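Local coordinates for protein sulfotransferase (Mycobacterium tuberculosis, PDB 2ZQ5) that probably transfers a sulfuryl group from the donor PAPS to an acceptor, at residues A11-L16 and E38-L43; V88-P93 and R211-L216. One frame throughout, in Å; residues are numbered along the deposited sequence.

Interaction 1. Residues A11-L16 and E38-L43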
loop_
_atom_site.group_PDB
_atom_site.type_symbol
_atom_site.label_atom_id
_atom_site.label_comp_id
_atom_site.label_asym_id
_atom_site.label_seq_id
_atom_site.Cartn_x
_atom_site.Cartn_y
_atom_site.Cartn_z
ATOM N N ALA A 11 2.105 -22.505 4.410
ATOM C CA ALA A 11 3.133 -23.124 3.574
ATOM C C ALA A 11 4.513 -22.825 4.149
ATOM O O ALA A 11 4.647 -22.011 5.060
ATOM C CB ALA A 11 3.045 -22.592 2.145
ATOM N N THR A 12 5.534 -23.494 3.623
ATOM C CA THR A 12 6.902 -23.264 4.073
ATOM C C THR A 12 7.541 -22.272 3.106
ATOM O O THR A 12 6.999 -22.014 2.031
ATOM C CB THR A 12 7.738 -24.557 4.054
ATOM O OG1 THR A 12 7.909 -24.996 2.700
ATOM C CG2 THR A 12 7.046 -25.650 4.850
ATOM N N VAL A 13 8.683 -21.714 3.488
ATOM C CA VAL A 13 9.377 -20.762 2.631
ATOM C C VAL A 13 9.772 -21.421 1.309
ATOM O O VAL A 13 9.596 -20.830 0.242
ATOM C CB VAL A 13 10.638 -20.204 3.323
ATOM C CG1 VAL A 13 11.386 -19.274 2.378
ATOM C CG2 VAL A 13 10.240 -19.456 4.589
ATOM N N ASP A 14 10.294 -22.643 1.379
ATOM C CA ASP A 14 10.691 -23.357 0.167
ATOM C C ASP A 14 9.485 -23.624 -0.726
ATOM O O ASP A 14 9.553 -23.450 -1.943
ATOM C CB ASP A 14 11.365 -24.692 0.503
ATOM C CG ASP A 14 12.736 -24.517 1.126
ATOM O OD1 ASP A 14 13.432 -23.542 0.776
ATOM O OD2 ASP A 14 13.126 -25.367 1.955
ATOM N N GLU A 15 8.380 -24.050 -0.121
ATOM C CA GLU A 15 7.168 -24.336 -0.881
ATOM C C GLU A 15 6.657 -23.104 -1.617
ATOM O O GLU A 15 6.229 -23.197 -2.763
ATOM C CB GLU A 15 6.070 -24.880 0.039
ATOM C CG GLU A 15 6.391 -26.239 0.643
ATOM C CD GLU A 15 5.273 -26.764 1.519
ATOM O OE1 GLU A 15 4.556 -25.941 2.126
ATOM O OE2 GLU A 15 5.114 -28.000 1.614
ATOM N N LEU A 16 6.702 -21.949 -0.961
ATOM C CA LEU A 16 6.239 -20.717 -1.589
ATOM C C LEU A 16 7.104 -20.340 -2.789
ATOM O O LEU A 16 6.583 -19.925 -3.821
ATOM C CB LEU A 16 6.214 -19.577 -0.569
ATOM C CG LEU A 16 5.086 -19.679 0.465
ATOM C CD1 LEU A 16 5.262 -18.601 1.525
ATOM C CD2 LEU A 16 3.739 -19.537 -0.225
ATOM N N GLU A 38 14.090 -13.297 5.710
ATOM C CA GLU A 38 13.839 -13.249 7.150
ATOM C C GLU A 38 12.409 -12.775 7.381
ATOM O O GLU A 38 11.690 -13.323 8.218
ATOM C CB GLU A 38 14.796 -12.284 7.863
ATOM C CG GLU A 38 14.716 -12.402 9.392
ATOM C CD GLU A 38 15.388 -11.257 10.139
ATOM O OE1 GLU A 38 16.273 -10.594 9.566
ATOM O OE2 GLU A 38 15.035 -11.030 11.318
ATOM N N ALA A 39 12.004 -11.752 6.637
ATOM C CA ALA A 39 10.661 -11.204 6.769
ATOM C C ALA A 39 9.608 -12.277 6.511
ATOM O O ALA A 39 8.655 -12.413 7.275
ATOM C CB ALA A 39 10.477 -10.037 5.800
ATOM N N LEU A 40 9.785 -13.044 5.438
ATOM C CA LEU A 40 8.833 -14.096 5.103
ATOM C C LEU A 40 8.762 -15.149 6.210
ATOM O O LEU A 40 7.678 -15.604 6.568
ATOM C CB LEU A 40 9.220 -14.750 3.771
ATOM C CG LEU A 40 8.291 -15.855 3.256
ATOM C CD1 LEU A 40 6.851 -15.351 3.178
ATOM C CD2 LEU A 40 8.778 -16.311 1.888
ATOM N N GLY A 41 9.917 -15.521 6.753
ATOM C CA GLY A 41 9.944 -16.511 7.816
ATOM C C GLY A 41 9.214 -16.040 9.058
ATOM O O GLY A 41 8.450 -16.792 9.666
ATOM N N VAL A 42 9.452 -14.792 9.443
ATOM C CA VAL A 42 8.796 -14.220 10.613
ATOM C C VAL A 42 7.290 -14.132 10.381
ATOM O O VAL A 42 6.492 -14.436 11.270
ATOM C CB VAL A 42 9.354 -12.815 10.921
ATOM C CG1 VAL A 42 8.502 -12.130 11.980
ATOM C CG2 VAL A 42 10.794 -12.926 11.399
ATOM N N LEU A 43 6.899 -13.729 9.178
ATOM C CA LEU A 43 5.491 -13.607 8.842
ATOM C C LEU A 43 4.794 -14.972 8.866
ATOM O O LEU A 43 3.683 -15.097 9.387
ATOM C CB LEU A 43 5.344 -12.950 7.464
ATOM C CG LEU A 43 3.934 -12.642 6.953
ATOM C CD1 LEU A 43 3.185 -11.757 7.937
ATOM C CD2 LEU A 43 4.046 -11.956 5.600
#

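Interaction 2. Residues V88-P93 and R211-L216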
loop_
_atom_site.group_PDB
_atom_site.type_symbol
_atom_site.label_atom_id
_atom_site.label_comp_id
_atom_site.label_asym_id
_atom_site.label_seq_id
_atom_site.Cartn_x
_atom_site.Cartn_y
_atom_site.Cartn_z
ATOM N N VAL A 88 17.011 6.231 -14.756
ATOM C CA VAL A 88 15.836 7.062 -14.540
ATOM C C VAL A 88 15.924 7.809 -13.216
ATOM O O VAL A 88 16.093 7.205 -12.159
ATOM C CB VAL A 88 14.540 6.217 -14.548
ATOM C CG1 VAL A 88 13.333 7.098 -14.219
ATOM C CG2 VAL A 88 14.360 5.563 -15.910
ATOM N N ALA A 89 15.821 9.130 -13.283
ATOM C CA ALA A 89 15.867 9.948 -12.086
ATOM C C ALA A 89 14.440 10.213 -11.618
ATOM O O ALA A 89 13.554 10.487 -12.425
ATOM C CB ALA A 89 16.578 11.265 -12.378
ATOM N N ILE A 90 14.222 10.107 -10.312
ATOM C CA ILE A 90 12.911 10.357 -9.725
ATOM C C ILE A 90 13.035 11.701 -9.014
ATOM O O ILE A 90 13.645 11.788 -7.949
ATOM C CB ILE A 90 12.537 9.269 -8.693
ATOM C CG1 ILE A 90 12.661 7.876 -9.320
ATOM C CG2 ILE A 90 11.119 9.502 -8.183
ATOM C CD1 ILE A 90 11.718 7.623 -10.481
ATOM N N LYS A 91 12.468 12.748 -9.605
ATOM C CA LYS A 91 12.563 14.082 -9.023
ATOM C C LYS A 91 11.332 14.559 -8.268
ATOM O O LYS A 91 10.218 14.554 -8.793
ATOM C CB LYS A 91 12.914 15.108 -10.111
ATOM C CG LYS A 91 14.270 14.877 -10.764
ATOM C CD LYS A 91 15.389 14.927 -9.731
ATOM C CE LYS A 91 16.749 14.663 -10.361
ATOM N NZ LYS A 91 17.840 14.689 -9.346
ATOM N N ARG A 92 11.566 14.984 -7.029
ATOM C CA ARG A 92 10.526 15.499 -6.144
ATOM C C ARG A 92 9.187 14.771 -6.237
ATOM O O ARG A 92 8.158 15.365 -6.576
ATOM C CB ARG A 92 10.326 17.000 -6.394
ATOM C CG ARG A 92 11.595 17.832 -6.205
ATOM C CD ARG A 92 11.296 19.319 -6.342
ATOM N NE ARG A 92 10.658 19.872 -5.148
ATOM C CZ ARG A 92 9.859 20.934 -5.155
ATOM N NH1 ARG A 92 9.591 21.554 -6.294
ATOM N NH2 ARG A 92 9.336 21.384 -4.023
ATOM N N PRO A 93 9.186 13.462 -5.943
ATOM C CA PRO A 93 7.953 12.672 -5.992
ATOM C C PRO A 93 7.035 13.074 -4.844
ATOM O O PRO A 93 7.503 13.558 -3.810
ATOM C CB PRO A 93 8.459 11.238 -5.841
ATOM C CG PRO A 93 9.679 11.413 -4.957
ATOM C CD PRO A 93 10.343 12.616 -5.598
ATOM N N ARG A 211 14.183 -0.827 -3.116
ATOM C CA ARG A 211 13.606 -1.706 -4.127
ATOM C C ARG A 211 12.370 -1.027 -4.730
ATOM O O ARG A 211 12.116 -1.117 -5.934
ATOM C CB ARG A 211 13.229 -3.056 -3.513
ATOM C CG ARG A 211 12.847 -4.084 -4.559
ATOM C CD ARG A 211 12.257 -5.343 -3.955
ATOM N NE ARG A 211 11.855 -6.266 -5.012
ATOM C CZ ARG A 211 12.682 -7.106 -5.628
ATOM N NH1 ARG A 211 13.962 -7.159 -5.286
ATOM N NH2 ARG A 211 12.233 -7.870 -6.616
ATOM N N HIS A 212 11.606 -0.349 -3.881
ATOM C CA HIS A 212 10.415 0.382 -4.304
ATOM C C HIS A 212 10.836 1.365 -5.404
ATOM O O HIS A 212 10.201 1.452 -6.456
ATOM C CB HIS A 212 9.837 1.100 -3.071
ATOM C CG HIS A 212 8.667 1.996 -3.346
ATOM N ND1 HIS A 212 8.812 3.306 -3.753
ATOM C CD2 HIS A 212 7.338 1.802 -3.173
ATOM C CE1 HIS A 212 7.624 3.880 -3.813
ATOM N NE2 HIS A 212 6.712 2.989 -3.463
ATOM N N ARG A 213 11.933 2.079 -5.169
ATOM C CA ARG A 213 12.440 3.048 -6.138
ATOM C C ARG A 213 12.866 2.386 -7.450
ATOM O O ARG A 213 12.596 2.918 -8.530
ATOM C CB ARG A 213 13.607 3.830 -5.532
ATOM C CG ARG A 213 14.213 4.853 -6.471
ATOM C CD ARG A 213 15.150 5.793 -5.731
ATOM N NE ARG A 213 15.859 6.677 -6.652
ATOM C CZ ARG A 213 16.851 6.278 -7.442
ATOM N NH1 ARG A 213 17.251 5.013 -7.417
ATOM N NH2 ARG A 213 17.443 7.140 -8.259
ATOM N N ARG A 214 13.533 1.237 -7.364
ATOM C CA ARG A 214 13.950 0.522 -8.567
ATOM C C ARG A 214 12.715 0.156 -9.382
ATOM O O ARG A 214 12.749 0.161 -10.613
ATOM C CB ARG A 214 14.728 -0.748 -8.210
ATOM C CG ARG A 214 16.100 -0.509 -7.601
ATOM C CD ARG A 214 16.879 -1.815 -7.529
ATOM N NE ARG A 214 17.005 -2.427 -8.850
ATOM C CZ ARG A 214 17.561 -3.613 -9.080
ATOM N NH1 ARG A 214 18.049 -4.329 -8.076
ATOM N NH2 ARG A 214 17.629 -4.084 -10.318
ATOM N N ASN A 215 11.621 -0.170 -8.699
ATOM C CA ASN A 215 10.394 -0.503 -9.404
ATOM C C ASN A 215 9.758 0.733 -10.039
ATOM O O ASN A 215 9.167 0.639 -11.114
ATOM C CB ASN A 215 9.413 -1.222 -8.475
ATOM C CG ASN A 215 9.592 -2.728 -8.516
ATOM O OD1 ASN A 215 9.621 -3.323 -9.597
ATOM N ND2 ASN A 215 9.711 -3.354 -7.350
ATOM N N LEU A 216 9.874 1.893 -9.392
ATOM C CA LEU A 216 9.328 3.113 -9.984
ATOM C C LEU A 216 10.140 3.462 -11.233
ATOM O O LEU A 216 9.586 3.912 -12.233
ATOM C CB LEU A 216 9.374 4.286 -8.996
ATOM C CG LEU A 216 8.518 4.181 -7.730
ATOM C CD1 LEU A 216 8.414 5.563 -7.094
ATOM C CD2 LEU A 216 7.125 3.665 -8.062
HETATM O O HOH W 1 19.141 7.510 -10.921
HETATM O O HOH W 2 16.359 9.608 -8.452
#

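Interaction 1. Residues A11-L16 and E38-L43
L40 reaches across from helix 36-50 and divides its two methyls between V13 and L16, which lie one turn apart at the start of helix 13-24. Its CG stands anti to the backbone N (chi1 -178°), carrying the branch out toward the facing helix. There L40 CD2 meets V13 CG1 at 4.0 Å, the two side chains running alongside one another in opposing directions. L40 CD1 touches L16 CD1, also at 4.0 Å, where the leucines meet at a slant. V13 uses both its branches: with CG1 anti to the backbone N (chi1 177°), CG2 remains to face the G41 backbone, and V13 CG2 lies 4.4 Å from G41 CA. Of the two segments' backbones, V13 CA and G41 CA come nearest, 6.7 Å apart.

The first turn that presents V13 and L16 is tied by a capping box. T12 holds the N-cap position, and T12 N donates to E15 OE1 at 3.0 Å, meeting the carboxylate on its anti side and 35° out of its plane. The reciprocal bond, from E15 N to T12 OG1, completes the box but is less certain, since the hydroxyl is modelled too close to a neighbour. L65 and L69 of helix 55-81 pack on L16, while L182 lies against L40.

Across the two segments the chemistry is thus wholly apolar: a few methyl contacts join the amino-terminal helix to helix 36-50 by van der Waals packing, whereas the polar bonds of the capping box stay within residues 12-15.

Interaction 2. Residues V88-P93 and R211-L216
I90 sets its CD1 methyl 4.3 Å from L216 CB, the apolar part of a contact between the loop before strand 94-97 and helix 206-219. W228 backs this pair, touching both side chains, and L230 and Y246 add to the cover over L216. This is the dry, more enclosed side, although even here the approach is not tight.

Toward the other end, R213 and the loop are bridged by water. The R213 chain runs extended from CG to NE, with CG anti to the backbone N (chi1 179°), and NE passes 4.3 Å from I90 CG1. R213 NH2 stops 4.1 Å from V88 O, too far for a direct bond. One water accepts from R213 NH2 at 2.7 Å, in the guanidinium plane at its edge, and from I90 N at 2.9 Å. A second accepts from R213 NH2 and donates only weakly to V88 O, which also takes a bond from Q217.

Just beyond P93 the chain enters strand 94-97, the middle strand of a parallel five-stranded sheet ordered 2-3-1-4-5. The contact therefore packs a helix against the lead-in to the first strand of a P-loop-like α/β fold, as in sulfotransferases.

Interactions 1 and 2 follow one another along the chain and do not touch: their centres lie 28 Å apart and their nearest atoms about 11 Å. Helix 55-81 runs past both: it packs on L16 of interaction 1 and, through W79, on R211 and N215 of the helix segment of interaction 2. Interaction 1 belongs to the helical amino-terminal part, about 21 Å from centre of contact to centre of chain; interaction 2, at about 16 Å, borders the parallel sheet. In this family the loop following the first strand typically grips the 5'-phosphate of PAPS. Segment 88-93 leads directly into that strand, so interaction 2 is closer along the chain to the probable donor site; neither contact includes a ligand.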